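Local coordinates for SLH domain-containing protein (Pseudoflavonifractor capillosus, PDB 4OJU) that is of unknown function but, as the leucine-rich-repeat part of a longer SLH-domain protein, probably binds other proteins and also binds magnesium ions, at residues A[3-8]-A[17-22]; A[83-88]-A[106-111]; A[113-118]-A[133-138]. All blocks are in the same frame, centred on the assembly; numbering follows the deposited sequence. Where two conformers were deposited one is given.

Interaction 1. Residues A[3-8]-A[17-22]; sequences SVVEST and EIWFDG
Val5 to Thr8 and Glu17 to Trp19 run antiparallel as the two arms of a beta hairpin, their short axes 4.5 Å apart at closest and 152° apart in direction. A classic beta bulge interrupts the pairing: Glu6 and Ser7 both face Ile18, whose O takes two N-H groups, from Glu6 N at 2.7 Å and from Ser7 N at 3.2 Å. Ile18 N returns a nearly straight bond to Ser7 O, and Phe20 N bonds to Val4 O just past the strand end, where the 17-22 chain enters a type I turn closed by Gly22 N on Trp19 O.

Side chains use the two aromatic rings as platforms. With CG1 anti to the backbone N (chi1 176°), Val5 CG2 lies beside that N and over one face of the Trp19 six-membered ring, 3.8 Å from the centroid and offset toward the rim. The indole NE1 is bonded to Thr25 OG1 in strand 24-29. Glu6 CB stands over the centre of the Phe20 ring in a CH-pi contact, while Val4 CG1 meets that ring in plane at its edge. Ile18, the buried residue here, reaches Tyr53 of strand 52-58. Glu6 runs out extended, and a water donates both to its OE1 at 2.7 Å and to Trp19 O.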
ATOM      1  N   SER A   3      35.034  -1.315  -2.516  1.00 51.25           N
ATOM      2  CA  SER A   3      36.080  -0.334  -2.834  1.00 48.05           C
ATOM      3  C   SER A   3      36.255   0.659  -1.659  1.00 47.95           C
ATOM      4  O   SER A   3      35.678   0.450  -0.595  1.00 48.77           O
ATOM      5  CB  SER A   3      35.744   0.393  -4.139  1.00 45.71           C
ATOM      6  OG  SER A   3      36.829   1.173  -4.616  1.00 36.75           O
ATOM      7  N   VAL A   4      37.062   1.719  -1.858  1.00 40.07           N
ATOM      8  CA  VAL A   4      37.369   2.786  -0.891  1.00 38.95           C
ATOM      9  C   VAL A   4      37.230   4.132  -1.628  1.00 37.36           C
ATOM     10  O   VAL A   4      37.461   4.174  -2.836  1.00 36.29           O
ATOM     11  CB  VAL A   4      38.793   2.540  -0.284  1.00 44.77           C
ATOM     12  CG1 VAL A   4      39.506   3.820   0.138  1.00 44.69           C
ATOM     13  CG2 VAL A   4      38.713   1.564   0.878  1.00 45.48           C
ATOM     14  N   VAL A   5      36.802   5.201  -0.921  1.00 31.86           N
ATOM     15  CA  VAL A   5      36.666   6.542  -1.504  1.00 30.19           C
ATOM     16  C   VAL A   5      38.067   7.124  -1.787  1.00 33.69           C
ATOM     17  O   VAL A   5      38.898   7.195  -0.889  1.00 35.29           O
ATOM     18  CB  VAL A   5      35.824   7.514  -0.626  1.00 33.51           C
ATOM     19  CG1 VAL A   5      35.794   8.919  -1.245  1.00 33.17           C
ATOM     20  CG2 VAL A   5      34.402   6.996  -0.412  1.00 31.91           C
ATOM     21  N   GLU A   6      38.316   7.531  -3.036  1.00 29.00           N
ATOM     22  CA  GLU A   6      39.572   8.184  -3.419  1.00 28.73           C
ATOM     23  C   GLU A   6      39.463   9.671  -3.149  1.00 31.12           C
ATOM     24  O   GLU A   6      40.380  10.238  -2.583  1.00 31.13           O
ATOM     25  CB  GLU A   6      39.920   7.935  -4.885  1.00 30.10           C
ATOM     26  CG  GLU A   6      41.258   8.549  -5.280  1.00 38.44           C
ATOM     27  CD  GLU A   6      41.647   8.348  -6.732  1.00 55.08           C
ATOM     28  OE1 GLU A   6      40.737   8.340  -7.594  1.00 43.95           O
ATOM     29  OE2 GLU A   6      42.862   8.242  -7.015  1.00 53.33           O
ATOM     30  N   SER A   7      38.364  10.316  -3.591  1.00 28.52           N
ATOM     31  CA  SER A   7      38.165  11.747  -3.346  1.00 29.18           C
ATOM     32  C   SER A   7      36.682  12.119  -3.337  1.00 31.87           C
ATOM     33  O   SER A   7      35.835  11.367  -3.821  1.00 28.75           O
ATOM     34  CB  SER A   7      38.941  12.609  -4.347  1.00 35.10           C
ATOM     35  OG  SER A   7      38.543  12.411  -5.692  1.00 45.28           O
ATOM     36  N   THR A   8      36.383  13.270  -2.750  1.00 29.29           N
ATOM     37  CA  THR A   8      35.029  13.815  -2.667  1.00 28.49           C
ATOM     38  C   THR A   8      35.019  15.095  -3.473  1.00 33.49           C
ATOM     39  O   THR A   8      35.908  15.942  -3.300  1.00 34.67           O
ATOM     40  CB  THR A   8      34.617  14.006  -1.210  1.00 35.59           C
ATOM     41  OG1 THR A   8      34.792  12.755  -0.533  1.00 37.81           O
ATOM     42  CG2 THR A   8      33.172  14.474  -1.065  1.00 28.40           C
ATOM     43  N   GLU A  17      31.257  10.979  -4.422  1.00 22.98           N
ATOM     44  CA  GLU A  17      32.400  10.244  -3.911  1.00 23.51           C
ATOM     45  C   GLU A  17      32.948   9.457  -5.078  1.00 27.62           C
ATOM     46  O   GLU A  17      32.184   8.755  -5.761  1.00 24.50           O
ATOM     47  CB  GLU A  17      32.037   9.343  -2.735  1.00 24.57           C
ATOM     48  CG  GLU A  17      31.900  10.128  -1.448  1.00 29.01           C
ATOM     49  CD  GLU A  17      31.476   9.321  -0.244  1.00 43.38           C
ATOM     50  OE1 GLU A  17      30.996   8.180  -0.426  1.00 36.42           O
ATOM     51  OE2 GLU A  17      31.594   9.844   0.885  1.00 42.81           O
ATOM     52  N   ILE A  18      34.226   9.652  -5.376  1.00 24.77           N
ATOM     53  CA  ILE A  18      34.918   8.934  -6.444  1.00 25.02           C
ATOM     54  C   ILE A  18      35.643   7.789  -5.765  1.00 30.25           C
ATOM     55  O   ILE A  18      36.444   8.038  -4.864  1.00 28.55           O
ATOM     56  CB  ILE A  18      35.870   9.873  -7.249  1.00 28.30           C
ATOM     57  CG1 ILE A  18      35.056  10.964  -7.982  1.00 28.68           C
ATOM     58  CG2 ILE A  18      36.750   9.083  -8.222  1.00 29.43           C
ATOM     59  CD1 ILE A  18      35.911  12.174  -8.397  1.00 33.08           C
ATOM     60  N   TRP A  19      35.372   6.553  -6.214  1.00 27.63           N
ATOM     61  CA  TRP A  19      35.919   5.312  -5.673  1.00 29.83           C
ATOM     62  C   TRP A  19      37.174   4.894  -6.402  1.00 29.66           C
ATOM     63  O   TRP A  19      37.348   5.259  -7.558  1.00 28.54           O
ATOM     64  CB  TRP A  19      34.854   4.218  -5.816  1.00 30.29           C
ATOM     65  CG  TRP A  19      33.582   4.570  -5.122  1.00 32.41           C
ATOM     66  CD1 TRP A  19      32.479   5.160  -5.666  1.00 34.65           C
ATOM     67  CD2 TRP A  19      33.297   4.373  -3.741  1.00 33.68           C
ATOM     68  NE1 TRP A  19      31.534   5.367  -4.693  1.00 34.18           N
ATOM     69  CE2 TRP A  19      32.013   4.899  -3.498  1.00 36.79           C
ATOM     70  CE3 TRP A  19      34.001   3.793  -2.678  1.00 37.56           C
ATOM     71  CZ2 TRP A  19      31.407   4.845  -2.238  1.00 37.17           C
ATOM     72  CZ3 TRP A  19      33.387   3.712  -1.429  1.00 40.05           C
ATOM     73  CH2 TRP A  19      32.110   4.245  -1.217  1.00 39.74           C
ATOM     74  N   PHE A  20      38.038   4.088  -5.761  1.00 26.05           N
ATOM     75  CA  PHE A  20      39.232   3.574  -6.400  1.00 26.57           C
ATOM     76  C   PHE A  20      38.903   2.621  -7.592  1.00 32.88           C
ATOM     77  O   PHE A  20      39.772   2.419  -8.435  1.00 31.70           O
ATOM     78  CB  PHE A  20      40.144   2.899  -5.380  1.00 29.32           C
ATOM     79  CG  PHE A  20      41.005   3.905  -4.642  1.00 30.64           C
ATOM     80  CD1 PHE A  20      42.078   4.523  -5.274  1.00 33.43           C
ATOM     81  CD2 PHE A  20      40.728   4.249  -3.323  1.00 30.57           C
ATOM     82  CE1 PHE A  20      42.863   5.458  -4.594  1.00 33.85           C
ATOM     83  CE2 PHE A  20      41.516   5.185  -2.643  1.00 32.18           C
ATOM     84  CZ  PHE A  20      42.570   5.788  -3.284  1.00 31.41           C
ATOM     85  N   ASP A  21      37.649   2.122  -7.729  1.00 31.44           N
ATOM     86  CA  ASP A  21      37.273   1.316  -8.906  1.00 32.57           C
ATOM     87  C   ASP A  21      37.003   2.212 -10.159  1.00 36.26           C
ATOM     88  O   ASP A  21      36.624   1.686 -11.200  1.00 36.63           O
ATOM     89  CB  ASP A  21      36.076   0.393  -8.611  1.00 33.66           C
ATOM     90  CG  ASP A  21      34.708   1.025  -8.471  1.00 42.59           C
ATOM     91  OD1 ASP A  21      34.618   2.266  -8.476  1.00 42.13           O
ATOM     92  OD2 ASP A  21      33.727   0.278  -8.341  1.00 53.07           O
ATOM     93  N   GLY A  22      37.207   3.525 -10.035  1.00 30.90           N
ATOM     94  CA  GLY A  22      37.067   4.485 -11.128  1.00 30.19           C
ATOM     95  C   GLY A  22      35.655   4.958 -11.400  1.00 30.72           C
ATOM     96  O   GLY A  22      35.390   5.495 -12.475  1.00 30.35           O
TER
HETATM   97  O   HOH W   1      39.518   6.337  -8.952  1.00 35.98           O
HETATM   98  O   HOH W   2      33.062  11.812   1.352  1.00 48.85           O

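Interaction 2. Residues A[83-88]-A[106-111]; sequences LAFAYC and LAFASC
Leu83 to Cys88 and Leu106 to Cys111 are equivalent pieces of successive leucine-rich repeats, LAFAYC lying over LAFASC, so most side chains meet their own counterparts. Two backbone hydrogen bonds join them: Phe85 N to Ala107 O at 2.8 Å, bent to 145° at the hydrogen, and the straighter Tyr87 N to Ala109 O at 2.9 Å. CA-H...O contacts supplement these, among them Leu83 CA to Leu106 O at 3.3 Å.

Apolar contacts follow the same ladder. Phe85 and Phe108 lie side by side with their planes only 3° apart, but the rings are slid so far that they barely overlap; centroids are 5.1 Å apart and Phe85 CD2 touches Phe108 CE1. Nearly equal first torsions, chi1 -63° in Phe85, turn both rings the same way, and Ala107 O lies in plane at the edge of the Phe85 ring. Leu83 CD2 rests on Leu106 CB at 3.6 Å, the two leucines pointing alike, and Ala86 CB faces Ala109 CB. In one of the two conformers of Tyr87, its CD1 comes within 3.3 Å of Ser110 CB.

In that same conformer the Tyr87 hydroxyl bonds to Tyr87 OH of the second subunit, whose Arg82 makes a cation-pi contact with the ring. Within the chain, Phe63 stacks on Phe85 from the preceding turn, and Ser133 OG bonds to Phe108 O and Cys111 N from the following one. Ile80 of strand 79-80 touches Phe85 and Ala107, while Ile58 of strand 52-58 packs against Ala84 and Phe85.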
ATOM      1  N   LEU A  83      16.105   4.507  -0.636  1.00 19.79           N
ATOM      2  CA  LEU A  83      15.539   5.816  -0.264  1.00 19.37           C
ATOM      3  C   LEU A  83      16.210   6.995  -1.001  1.00 22.66           C
ATOM      4  O   LEU A  83      16.151   8.097  -0.499  1.00 23.07           O
ATOM      5  CB  LEU A  83      15.669   6.019   1.274  1.00 19.50           C
ATOM      6  CG  LEU A  83      14.847   5.094   2.145  1.00 23.71           C
ATOM      7  CD1 LEU A  83      15.298   5.142   3.596  1.00 24.45           C
ATOM      8  CD2 LEU A  83      13.380   5.479   2.102  1.00 23.83           C
ATOM      9  N   ALA A  84      16.814   6.781  -2.178  1.00 19.24           N
ATOM     10  CA  ALA A  84      17.542   7.854  -2.887  1.00 19.63           C
ATOM     11  C   ALA A  84      16.677   9.087  -3.120  1.00 23.82           C
ATOM     12  O   ALA A  84      17.147  10.199  -2.929  1.00 22.96           O
ATOM     13  CB  ALA A  84      18.082   7.347  -4.220  1.00 20.15           C
ATOM     14  N   PHE A  85      15.402   8.892  -3.509  1.00 20.90           N
ATOM     15  CA  PHE A  85      14.489  10.011  -3.759  1.00 21.06           C
ATOM     16  C   PHE A  85      13.270   9.967  -2.837  1.00 25.17           C
ATOM     17  O   PHE A  85      12.217  10.506  -3.184  1.00 26.45           O
ATOM     18  CB  PHE A  85      14.019   9.994  -5.217  1.00 21.48           C
ATOM     19  CG  PHE A  85      15.135  10.172  -6.205  1.00 21.68           C
ATOM     20  CD1 PHE A  85      15.562  11.441  -6.571  1.00 23.67           C
ATOM     21  CD2 PHE A  85      15.765   9.069  -6.771  1.00 21.21           C
ATOM     22  CE1 PHE A  85      16.591  11.604  -7.490  1.00 23.23           C
ATOM     23  CE2 PHE A  85      16.785   9.234  -7.703  1.00 23.17           C
ATOM     24  CZ  PHE A  85      17.218  10.500  -8.027  1.00 21.93           C
ATOM     25  N   ALA A  86      13.400   9.351  -1.681  1.00 19.45           N
ATOM     26  CA  ALA A  86      12.246   9.221  -0.811  1.00 19.70           C
ATOM     27  C   ALA A  86      11.822  10.529  -0.165  1.00 24.40           C
ATOM     28  O   ALA A  86      12.667  11.392   0.103  1.00 24.82           O
ATOM     29  CB  ALA A  86      12.546   8.199   0.262  1.00 20.30           C
ATOM     30  N   TYR A  87      10.510  10.654   0.118  0.50 20.66           N
ATOM     31  CA  TYR A  87       9.849  11.781   0.784  0.50 21.26           C
ATOM     32  C   TYR A  87      10.035  13.096   0.014  0.50 25.22           C
ATOM     33  O   TYR A  87      10.016  14.173   0.613  0.50 25.34           O
ATOM     34  CB  TYR A  87      10.295  11.911   2.265  0.50 22.35           C
ATOM     35  CG  TYR A  87      10.209  10.590   2.998  0.50 22.36           C
ATOM     36  CD1 TYR A  87       8.977  10.045   3.353  0.50 23.92           C
ATOM     37  CD2 TYR A  87      11.354   9.857   3.289  0.50 22.80           C
ATOM     38  CE1 TYR A  87       8.887   8.794   3.965  0.50 21.92           C
ATOM     39  CE2 TYR A  87      11.277   8.616   3.925  0.50 23.12           C
ATOM     40  CZ  TYR A  87      10.041   8.080   4.243  0.50 27.10           C
ATOM     41  OH  TYR A  87       9.964   6.863   4.871  0.50 25.48           O
ATOM     42  N   CYS A  88      10.140  12.998  -1.319  1.00 22.20           N
ATOM     43  CA  CYS A  88      10.251  14.163  -2.217  1.00 23.63           C
ATOM     44  C   CYS A  88       8.845  14.495  -2.674  1.00 27.46           C
ATOM     45  O   CYS A  88       8.366  13.997  -3.684  1.00 26.59           O
ATOM     46  CB  CYS A  88      11.196  13.886  -3.380  1.00 22.54           C
ATOM     47  SG  CYS A  88      12.936  13.804  -2.892  1.00 25.52           S
ATOM     48  N   LEU A 106      12.685   1.197  -1.677  1.00 21.13           N
ATOM     49  CA  LEU A 106      12.088   2.469  -1.312  1.00 19.76           C
ATOM     50  C   LEU A 106      12.749   3.687  -1.997  1.00 23.51           C
ATOM     51  O   LEU A 106      12.653   4.805  -1.478  1.00 22.98           O
ATOM     52  CB  LEU A 106      12.158   2.616   0.225  1.00 20.00           C
ATOM     53  CG  LEU A 106      11.542   1.504   1.071  1.00 24.53           C
ATOM     54  CD1 LEU A 106      11.902   1.689   2.556  1.00 25.66           C
ATOM     55  CD2 LEU A 106      10.055   1.502   0.903  1.00 26.47           C
ATOM     56  N   ALA A 107      13.393   3.498  -3.151  1.00 19.13           N
ATOM     57  CA  ALA A 107      14.103   4.579  -3.866  1.00 18.99           C
ATOM     58  C   ALA A 107      13.170   5.751  -4.219  1.00 22.75           C
ATOM     59  O   ALA A 107      13.604   6.895  -4.203  1.00 20.81           O
ATOM     60  CB  ALA A 107      14.752   4.033  -5.131  1.00 19.44           C
ATOM     61  N   PHE A 108      11.880   5.474  -4.484  1.00 19.93           N
ATOM     62  CA  PHE A 108      10.911   6.538  -4.786  1.00 20.15           C
ATOM     63  C   PHE A 108       9.757   6.432  -3.793  1.00 24.96           C
ATOM     64  O   PHE A 108       8.590   6.581  -4.161  1.00 25.74           O
ATOM     65  CB  PHE A 108      10.416   6.429  -6.256  1.00 21.32           C
ATOM     66  CG  PHE A 108      11.516   6.684  -7.256  1.00 21.78           C
ATOM     67  CD1 PHE A 108      11.865   7.982  -7.612  1.00 23.71           C
ATOM     68  CD2 PHE A 108      12.237   5.628  -7.806  1.00 22.51           C
ATOM     69  CE1 PHE A 108      12.897   8.218  -8.524  1.00 24.32           C
ATOM     70  CE2 PHE A 108      13.283   5.867  -8.707  1.00 25.08           C
ATOM     71  CZ  PHE A 108      13.621   7.161  -9.036  1.00 23.43           C
ATOM     72  N   ALA A 109      10.080   6.148  -2.530  1.00 21.16           N
ATOM     73  CA  ALA A 109       9.062   5.950  -1.499  1.00 21.75           C
ATOM     74  C   ALA A 109       8.453   7.245  -0.995  1.00 25.39           C
ATOM     75  O   ALA A 109       9.144   8.259  -0.879  1.00 23.98           O
ATOM     76  CB  ALA A 109       9.645   5.181  -0.323  1.00 22.58           C
ATOM     77  N   SER A 110       7.152   7.202  -0.664  1.00 22.03           N
ATOM     78  CA  SER A 110       6.406   8.347  -0.117  1.00 22.47           C
ATOM     79  C   SER A 110       6.633   9.666  -0.926  1.00 25.84           C
ATOM     80  O   SER A 110       6.921  10.723  -0.344  1.00 22.73           O
ATOM     81  CB  SER A 110       6.786   8.541   1.355  1.00 25.11           C
ATOM     82  OG  SER A 110       6.037   9.549   2.013  1.00 29.40           O
ATOM     83  N   CYS A 111       6.545   9.570  -2.267  1.00 22.25           N
ATOM     84  CA  CYS A 111       6.630  10.680  -3.231  1.00 22.25           C
ATOM     85  C   CYS A 111       5.213  10.877  -3.709  1.00 27.13           C
ATOM     86  O   CYS A 111       4.802  10.290  -4.710  1.00 25.37           O
ATOM     87  CB  CYS A 111       7.579  10.336  -4.384  1.00 21.98           C
ATOM     88  SG  CYS A 111       9.321  10.301  -3.917  1.00 25.22           S
TER

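Interaction 3. Residues A[113-118]-A[133-138]; sequences ALKEIT and SNALDT. With EDO (1,2-ethanediol), chain F.
Leu136 lays its CD2 methyl against CD2 of Leu114 at 3.6 Å, the two side chains pointing the same way. In both, CG lies opposite the backbone N (chi1 -163° and -169°), which brings the CD2 methyls together; the Leu136 contacts are those of one of two conformers. The other Leu136 branch, CD1, reaches the backbone of Glu116, 3.6 Å from its CA, and more distantly Ile117 CG2. Phe130 touches Leu136 and Ile117, and Val94 of strand 93-95 packs on Leu114 and Ile117.

These segments belong to consecutive turns of the leucine-rich-repeat coil and overlap the parallel strands 116-119 and 138-141. Leu136 ends the type I turn from Ser133 and also centres an inverse gamma turn. A water donates to Leu114 O at 2.6 Å and accepts a weak bond from Ala135 N. Lys115 CA makes a CA-H...O contact with Ala135 O, 3.4 Å away, and Lys115 CG lies against Ala135 CB.

Asp137, which packs on Arg131 of the third subunit, belongs to an observed magnesium site; in this conformer its side chain is about 4 Å from a bound magnesium ion, too far for direct coordination. An ethanediol donates from O1 to Lys115 O at 3.2 Å.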
ATOM      1  N   ALA A 113       3.503  13.246  -5.120  1.00 30.84           N
ATOM      2  CA  ALA A 113       3.161  13.920  -6.379  1.00 31.35           C
ATOM      3  C   ALA A 113       3.585  13.056  -7.594  1.00 32.60           C
ATOM      4  O   ALA A 113       3.356  13.453  -8.734  1.00 32.91           O
ATOM      5  CB  ALA A 113       3.826  15.288  -6.439  1.00 32.43           C
ATOM      6  N   LEU A 114       4.205  11.897  -7.350  1.00 26.90           N
ATOM      7  CA  LEU A 114       4.671  11.008  -8.430  1.00 26.67           C
ATOM      8  C   LEU A 114       3.522  10.104  -8.885  1.00 30.18           C
ATOM      9  O   LEU A 114       3.078   9.233  -8.127  1.00 29.75           O
ATOM     10  CB  LEU A 114       5.896  10.210  -7.964  1.00 26.11           C
ATOM     11  CG  LEU A 114       6.673   9.410  -9.058  1.00 31.49           C
ATOM     12  CD1 LEU A 114       7.186  10.311 -10.201  1.00 31.13           C
ATOM     13  CD2 LEU A 114       7.823   8.647  -8.442  1.00 34.32           C
ATOM     14  N   LYS A 115       2.980  10.367 -10.080  1.00 27.37           N
ATOM     15  CA  LYS A 115       1.796   9.628 -10.575  1.00 28.80           C
ATOM     16  C   LYS A 115       2.136   8.505 -11.559  1.00 34.55           C
ATOM     17  O   LYS A 115       1.353   7.565 -11.729  1.00 34.19           O
ATOM     18  CB  LYS A 115       0.823  10.598 -11.267  1.00 31.15           C
ATOM     19  CG  LYS A 115       0.277  11.685 -10.349  1.00 42.42           C
ATOM     20  CD  LYS A 115      -0.716  12.555 -11.103  1.00 51.59           C
ATOM     21  CE  LYS A 115      -1.086  13.797 -10.339  1.00 58.11           C
ATOM     22  NZ  LYS A 115      -2.262  14.472 -10.942  1.00 61.30           N
ATOM     23  N   GLU A 116       3.288   8.617 -12.217  1.00 31.81           N
ATOM     24  CA  GLU A 116       3.717   7.636 -13.201  1.00 31.17           C
ATOM     25  C   GLU A 116       5.225   7.567 -13.240  1.00 32.78           C
ATOM     26  O   GLU A 116       5.909   8.518 -12.867  1.00 32.57           O
ATOM     27  CB  GLU A 116       3.154   7.976 -14.611  1.00 33.64           C
ATOM     28  CG  GLU A 116       3.668   9.276 -15.212  1.00 46.47           C
ATOM     29  CD  GLU A 116       3.401   9.440 -16.694  1.00 69.89           C
ATOM     30  OE1 GLU A 116       2.213   9.535 -17.081  1.00 63.57           O
ATOM     31  OE2 GLU A 116       4.384   9.501 -17.467  1.00 63.57           O
ATOM     32  N   ILE A 117       5.737   6.451 -13.739  1.00 27.75           N
ATOM     33  CA  ILE A 117       7.162   6.277 -13.959  1.00 26.34           C
ATOM     34  C   ILE A 117       7.333   5.337 -15.159  1.00 28.33           C
ATOM     35  O   ILE A 117       6.506   4.433 -15.391  1.00 26.32           O
ATOM     36  CB  ILE A 117       7.907   5.808 -12.671  1.00 28.31           C
ATOM     37  CG1 ILE A 117       9.433   6.085 -12.786  1.00 28.12           C
ATOM     38  CG2 ILE A 117       7.585   4.332 -12.304  1.00 28.27           C
ATOM     39  CD1 ILE A 117      10.236   6.110 -11.495  1.00 31.16           C
ATOM     40  N   THR A 118       8.377   5.592 -15.942  1.00 24.51           N
ATOM     41  CA  THR A 118       8.733   4.753 -17.080  1.00 24.01           C
ATOM     42  C   THR A 118      10.002   4.017 -16.732  1.00 26.82           C
ATOM     43  O   THR A 118      11.009   4.642 -16.438  1.00 24.97           O
ATOM     44  CB  THR A 118       8.843   5.564 -18.364  1.00 27.43           C
ATOM     45  OG1 THR A 118       7.552   6.116 -18.613  1.00 31.17           O
ATOM     46  CG2 THR A 118       9.260   4.710 -19.561  1.00 25.87           C
ATOM     47  N   SER A 133       3.981   5.798  -1.921  1.00 27.35           N
ATOM     48  CA  SER A 133       3.780   6.842  -2.919  1.00 28.47           C
ATOM     49  C   SER A 133       2.351   6.668  -3.447  1.00 39.00           C
ATOM     50  O   SER A 133       2.107   5.863  -4.355  1.00 38.10           O
ATOM     51  CB  SER A 133       4.823   6.767  -4.025  1.00 28.00           C
ATOM     52  OG  SER A 133       6.095   7.061  -3.478  1.00 30.36           O
ATOM     53  N   ASN A 134       1.429   7.415  -2.807  1.00 40.31           N
ATOM     54  CA  ASN A 134      -0.027   7.463  -2.957  1.00 43.07           C
ATOM     55  C   ASN A 134      -0.517   7.375  -4.420  1.00 46.40           C
ATOM     56  O   ASN A 134      -1.262   6.447  -4.750  1.00 48.36           O
ATOM     57  CB  ASN A 134      -0.603   8.749  -2.268  1.00 44.15           C
ATOM     58  CG  ASN A 134      -0.406   8.861  -0.747  1.00 66.54           C
ATOM     59  OD1 ASN A 134       0.168   7.991  -0.081  1.00 62.42           O
ATOM     60  ND2 ASN A 134      -0.950   9.919  -0.139  1.00 52.77           N
ATOM     61  N   ALA A 135      -0.081   8.299  -5.290  1.00 39.51           N
ATOM     62  CA  ALA A 135      -0.588   8.374  -6.656  1.00 38.03           C
ATOM     63  C   ALA A 135       0.137   7.510  -7.694  1.00 37.23           C
ATOM     64  O   ALA A 135      -0.261   7.534  -8.856  1.00 34.28           O
ATOM     65  CB  ALA A 135      -0.572   9.821  -7.115  1.00 39.85           C
ATOM     66  N   LEU A 136       1.181   6.782  -7.290  0.50 32.61           N
ATOM     67  CA  LEU A 136       1.955   5.976  -8.222  0.50 32.08           C
ATOM     68  C   LEU A 136       1.237   4.669  -8.536  0.50 39.26           C
ATOM     69  O   LEU A 136       1.567   3.605  -8.006  0.50 39.95           O
ATOM     70  CB  LEU A 136       3.371   5.731  -7.698  0.50 30.62           C
ATOM     71  CG  LEU A 136       4.422   5.255  -8.698  0.50 34.49           C
ATOM     72  CD1 LEU A 136       4.143   5.713 -10.134  0.50 34.77           C
ATOM     73  CD2 LEU A 136       5.730   5.744  -8.278  0.50 36.06           C
ATOM     74  N   ASP A 137       0.266   4.768  -9.426  0.50 37.26           N
ATOM     75  CA  ASP A 137      -0.546   3.647  -9.862  0.50 38.19           C
ATOM     76  C   ASP A 137       0.120   2.854 -10.942  0.50 43.16           C
ATOM     77  O   ASP A 137       0.345   1.656 -10.784  0.50 43.40           O
ATOM     78  CB  ASP A 137      -1.889   4.167 -10.427  0.50 40.13           C
ATOM     79  CG  ASP A 137      -2.988   4.340  -9.431  0.50 46.65           C
ATOM     80  OD1 ASP A 137      -2.714   4.233  -8.216  0.50 49.27           O
ATOM     81  OD2 ASP A 137      -4.136   4.546  -9.857  0.50 47.10           O
ATOM     82  N   THR A 138       0.406   3.545 -12.057  1.00 39.93           N
ATOM     83  CA  THR A 138       0.872   3.027 -13.322  1.00 39.16           C
ATOM     84  C   THR A 138       2.372   3.027 -13.538  1.00 38.16           C
ATOM     85  O   THR A 138       3.050   4.037 -13.346  1.00 36.53           O
ATOM     86  CB  THR A 138       0.227   3.878 -14.422  1.00 52.10           C
ATOM     87  OG1 THR A 138      -1.180   3.951 -14.174  1.00 56.62           O
ATOM     88  CG2 THR A 138       0.490   3.335 -15.807  1.00 50.32           C
TER
HETATM   89  C1  EDO F 202      -2.256   8.901 -12.964  1.00109.27           C
HETATM   90  O1  EDO F 202      -1.408   7.843 -13.389  1.00109.67           O
HETATM   91  C2  EDO F 202      -3.667   8.702 -13.552  1.00108.38           C
HETATM   92  O2  EDO F 202      -4.156   7.427 -13.178  1.00108.02           O
HETATM   93  O   HOH W   3       2.642   8.994  -5.588  1.00 27.93           O

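From the N terminus, interaction 1 comes first and closes the short hairpin of strands 5-11 and 14-19 at one end of the chain. Interaction 2 opens well downstream and brings 83-88 and 106-111 together around one repeat-length loop; interaction 3 then closes the next such loop between 113-118 and 133-138. The three follow in series, without nesting or crossing. Interaction 1 lies on the opposite side of the chain's centre, with centres about 25 Å from interaction 2 and about 34 Å from interaction 3. Interactions 2 and 3 touch directly through Ser133, joining successive turns of the repeat coil toward the C terminus.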